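Local coordinates for protein endonuclease 8-like L720 (Acanthamoeba polyphaga mimivirus, PDB 4MB7) that is an endonuclease VIII-like protein with an H2TH domain and a bound zinc ion, at residues A[32-37]-A[106-111]. Sequence-based numbering, arbitrary orientation.
Sequences MNVDLI and ITLLDP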
ATOM      1  N   MET A  32      12.144 -15.743   9.995  1.00 23.00           N
ATOM      2  CA  MET A  32      11.769 -15.008  11.200  1.00 29.09           C
ATOM      3  C   MET A  32      12.279 -15.689  12.469  1.00 26.44           C
ATOM      4  O   MET A  32      12.387 -15.056  13.519  1.00 29.32           O
ATOM      5  CB  MET A  32      10.253 -14.805  11.260  1.00 27.28           C
ATOM      6  CG  MET A  32       9.707 -13.983  10.101  1.00 35.03           C
ATOM      7  SD  MET A  32       7.953 -13.593  10.271  1.00 54.63           S
ATOM      8  CE  MET A  32       7.306 -15.217  10.658  1.00 15.40           C
ATOM      9  N   ASN A  33      12.578 -16.980  12.361  1.00 22.16           N
ATOM     10  CA  ASN A  33      13.275 -17.722  13.411  1.00 28.81           C
ATOM     11  C   ASN A  33      12.538 -17.761  14.752  1.00 36.98           C
ATOM     12  O   ASN A  33      13.161 -17.754  15.814  1.00 39.60           O
ATOM     13  CB  ASN A  33      14.697 -17.169  13.588  1.00 29.28           C
ATOM     14  CG  ASN A  33      15.648 -18.180  14.201  1.00 41.41           C
ATOM     15  OD1 ASN A  33      15.403 -19.385  14.162  1.00 47.78           O
ATOM     16  ND2 ASN A  33      16.744 -17.690  14.771  1.00 39.40           N
ATOM     17  N   VAL A  34      11.209 -17.804  14.695  1.00 29.04           N
ATOM     18  CA  VAL A  34      10.378 -17.880  15.896  1.00 29.88           C
ATOM     19  C   VAL A  34       9.248 -18.891  15.697  1.00 33.94           C
ATOM     20  O   VAL A  34       8.618 -18.921  14.641  1.00 25.64           O
ATOM     21  CB  VAL A  34       9.782 -16.496  16.264  1.00 28.71           C
ATOM     22  CG1 VAL A  34       8.710 -16.631  17.337  1.00 47.74           C
ATOM     23  CG2 VAL A  34      10.876 -15.543  16.722  1.00 32.82           C
ATOM     24  N   ASP A  35       8.999 -19.722  16.706  1.00 27.77           N
ATOM     25  CA  ASP A  35       7.924 -20.709  16.641  1.00 23.69           C
ATOM     26  C   ASP A  35       6.566 -20.062  16.921  1.00 24.53           C
ATOM     27  O   ASP A  35       6.319 -19.568  18.021  1.00 32.25           O
ATOM     28  CB  ASP A  35       8.182 -21.852  17.627  1.00 34.40           C
ATOM     29  CG  ASP A  35       7.134 -22.947  17.541  1.00 61.19           C
ATOM     30  OD1 ASP A  35       6.502 -23.086  16.473  1.00 52.59           O
ATOM     31  OD2 ASP A  35       6.947 -23.672  18.541  1.00 71.11           O
ATOM     32  N   LEU A  36       5.688 -20.075  15.924  1.00 24.01           N
ATOM     33  CA  LEU A  36       4.391 -19.414  16.040  1.00 20.44           C
ATOM     34  C   LEU A  36       3.216 -20.387  16.115  1.00 22.83           C
ATOM     35  O   LEU A  36       2.058 -19.973  16.031  1.00 19.96           O
ATOM     36  CB  LEU A  36       4.180 -18.439  14.877  1.00 18.28           C
ATOM     37  CG  LEU A  36       5.109 -17.224  14.831  1.00 24.39           C
ATOM     38  CD1 LEU A  36       4.816 -16.372  13.607  1.00 20.33           C
ATOM     39  CD2 LEU A  36       4.974 -16.404  16.103  1.00 18.18           C
ATOM     40  N   ILE A  37       3.512 -21.674  16.268  1.00 28.51           N
ATOM     41  CA  ILE A  37       2.466 -22.687  16.401  1.00 26.51           C
ATOM     42  C   ILE A  37       1.543 -22.361  17.575  1.00 21.44           C
ATOM     43  O   ILE A  37       2.008 -21.958  18.642  1.00 24.99           O
ATOM     44  CB  ILE A  37       3.066 -24.102  16.581  1.00 37.61           C
ATOM     45  CG1 ILE A  37       3.884 -24.497  15.351  1.00 48.90           C
ATOM     46  CG2 ILE A  37       1.970 -25.130  16.819  1.00 43.13           C
ATOM     47  CD1 ILE A  37       3.065 -24.594  14.084  1.00 58.36           C
ATOM     48  N   ILE A 106       8.151 -10.098   3.990  1.00 18.61           N
ATOM     49  CA  ILE A 106       7.510 -10.499   5.234  1.00 16.10           C
ATOM     50  C   ILE A 106       8.486 -10.338   6.391  1.00 23.06           C
ATOM     51  O   ILE A 106       9.566 -10.931   6.394  1.00 19.10           O
ATOM     52  CB  ILE A 106       7.025 -11.957   5.154  1.00 16.82           C
ATOM     53  CG1 ILE A 106       6.088 -12.134   3.955  1.00 23.11           C
ATOM     54  CG2 ILE A 106       6.332 -12.363   6.448  1.00 18.11           C
ATOM     55  CD1 ILE A 106       5.784 -13.577   3.621  1.00 18.51           C
ATOM     56  N   THR A 107       8.095  -9.536   7.374  1.00 17.20           N
ATOM     57  CA  THR A 107       8.985  -9.170   8.466  1.00 22.44           C
ATOM     58  C   THR A 107       8.332  -9.386   9.827  1.00 27.77           C
ATOM     59  O   THR A 107       7.174  -9.022  10.037  1.00 20.59           O
ATOM     60  CB  THR A 107       9.407  -7.688   8.352  1.00 26.95           C
ATOM     61  OG1 THR A 107      10.022  -7.462   7.077  1.00 43.77           O
ATOM     62  CG2 THR A 107      10.384  -7.313   9.457  1.00 35.56           C
ATOM     63  N   LEU A 108       9.081  -9.981  10.749  1.00 20.76           N
ATOM     64  CA  LEU A 108       8.637 -10.099  12.129  1.00 27.86           C
ATOM     65  C   LEU A 108       8.912  -8.796  12.869  1.00 24.35           C
ATOM     66  O   LEU A 108      10.037  -8.299  12.871  1.00 37.69           O
ATOM     67  CB  LEU A 108       9.362 -11.243  12.834  1.00 51.41           C
ATOM     68  CG  LEU A 108       8.942 -11.473  14.288  1.00 41.05           C
ATOM     69  CD1 LEU A 108       7.581 -12.149  14.341  1.00 27.73           C
ATOM     70  CD2 LEU A 108       9.988 -12.280  15.044  1.00 48.04           C
ATOM     71  N   LEU A 109       7.881  -8.240  13.491  1.00 21.35           N
ATOM     72  CA  LEU A 109       8.047  -7.045  14.306  1.00 17.19           C
ATOM     73  C   LEU A 109       7.730  -7.349  15.764  1.00 25.28           C
ATOM     74  O   LEU A 109       6.609  -7.724  16.107  1.00 28.49           O
ATOM     75  CB  LEU A 109       7.165  -5.904  13.795  1.00 18.37           C
ATOM     76  CG  LEU A 109       7.451  -5.389  12.384  1.00 35.12           C
ATOM     77  CD1 LEU A 109       6.545  -4.212  12.053  1.00 28.11           C
ATOM     78  CD2 LEU A 109       8.913  -5.004  12.227  1.00 37.17           C
ATOM     79  N   ASP A 110       8.736  -7.197  16.615  1.00 21.03           N
ATOM     80  CA  ASP A 110       8.572  -7.367  18.050  1.00 22.88           C
ATOM     81  C   ASP A 110       8.285  -5.997  18.659  1.00 20.59           C
ATOM     82  O   ASP A 110       9.146  -5.122  18.653  1.00 25.51           O
ATOM     83  CB  ASP A 110       9.843  -7.990  18.640  1.00 21.60           C
ATOM     84  CG  ASP A 110       9.825  -8.066  20.161  1.00 30.16           C
ATOM     85  OD1 ASP A 110       8.762  -7.853  20.782  1.00 26.83           O
ATOM     86  OD2 ASP A 110      10.893  -8.357  20.738  1.00 41.33           O
ATOM     87  N   PRO A 111       7.063  -5.810  19.182  1.00 19.56           N
ATOM     88  CA  PRO A 111       6.621  -4.522  19.732  1.00 23.85           C
ATOM     89  C   PRO A 111       7.460  -4.034  20.913  1.00 28.03           C
ATOM     90  O   PRO A 111       7.403  -2.853  21.246  1.00 42.68           O
ATOM     91  CB  PRO A 111       5.183  -4.807  20.183  1.00 34.68           C
ATOM     92  CG  PRO A 111       5.114  -6.290  20.341  1.00 47.62           C
ATOM     93  CD  PRO A 111       6.017  -6.840  19.284  1.00 23.40           C
TER
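M32, just ahead of the turn at N33, reaches across and lies obliquely against L108 on strand 104-109. Its CG is turned away from its own carbonyl carbon (chi1 -62°) and the next bond is extended, which carries the sulfur to the strand: SD sits 3.8 Å from L108 CB, on the branch-free start of the leucine, and equally close to L108 N. CG of M32 follows along the same methylene, 3.9 Å from L108 CB. The sulfur also meets the main chain and side chain of the preceding residues, 4.2 Å from T107 C and 4.3 Å from I106 CG2. The thioether thus rests on the strand from I106 to L108.

L108 answers through its CD2 methyl. CG stands opposite the backbone N (chi1 -179°), and rotation about the next bond sends CD2 outward over the start of the loop, 4.0 Å from M32 O and 3.8 Å from V34 CG2. The V34 and L108 side chains meet methyl to methyl, at about a right angle. Between these two apolar contacts the chain turns at N33, which leaves helical geometry with positive phi; its side chain leads away from the strand while M32 and V34 both point toward it.

No hydrogen bond joins the two segments; the side chains meet by van der Waals contact. V34 and L108 also both touch Y63 of the neighbouring strand 63-70, with which T107 and L109 form backbone hydrogen bonds, to R66 and V64. M32 is buried, whereas V34 and L108 remain partly exposed. In this arrangement the segment after helix 27-32 packs on an outermost strand of a four-stranded antiparallel sheet, part of the two-sheet N-terminal β-sandwich characteristic of the Fpg/Nei-type fold.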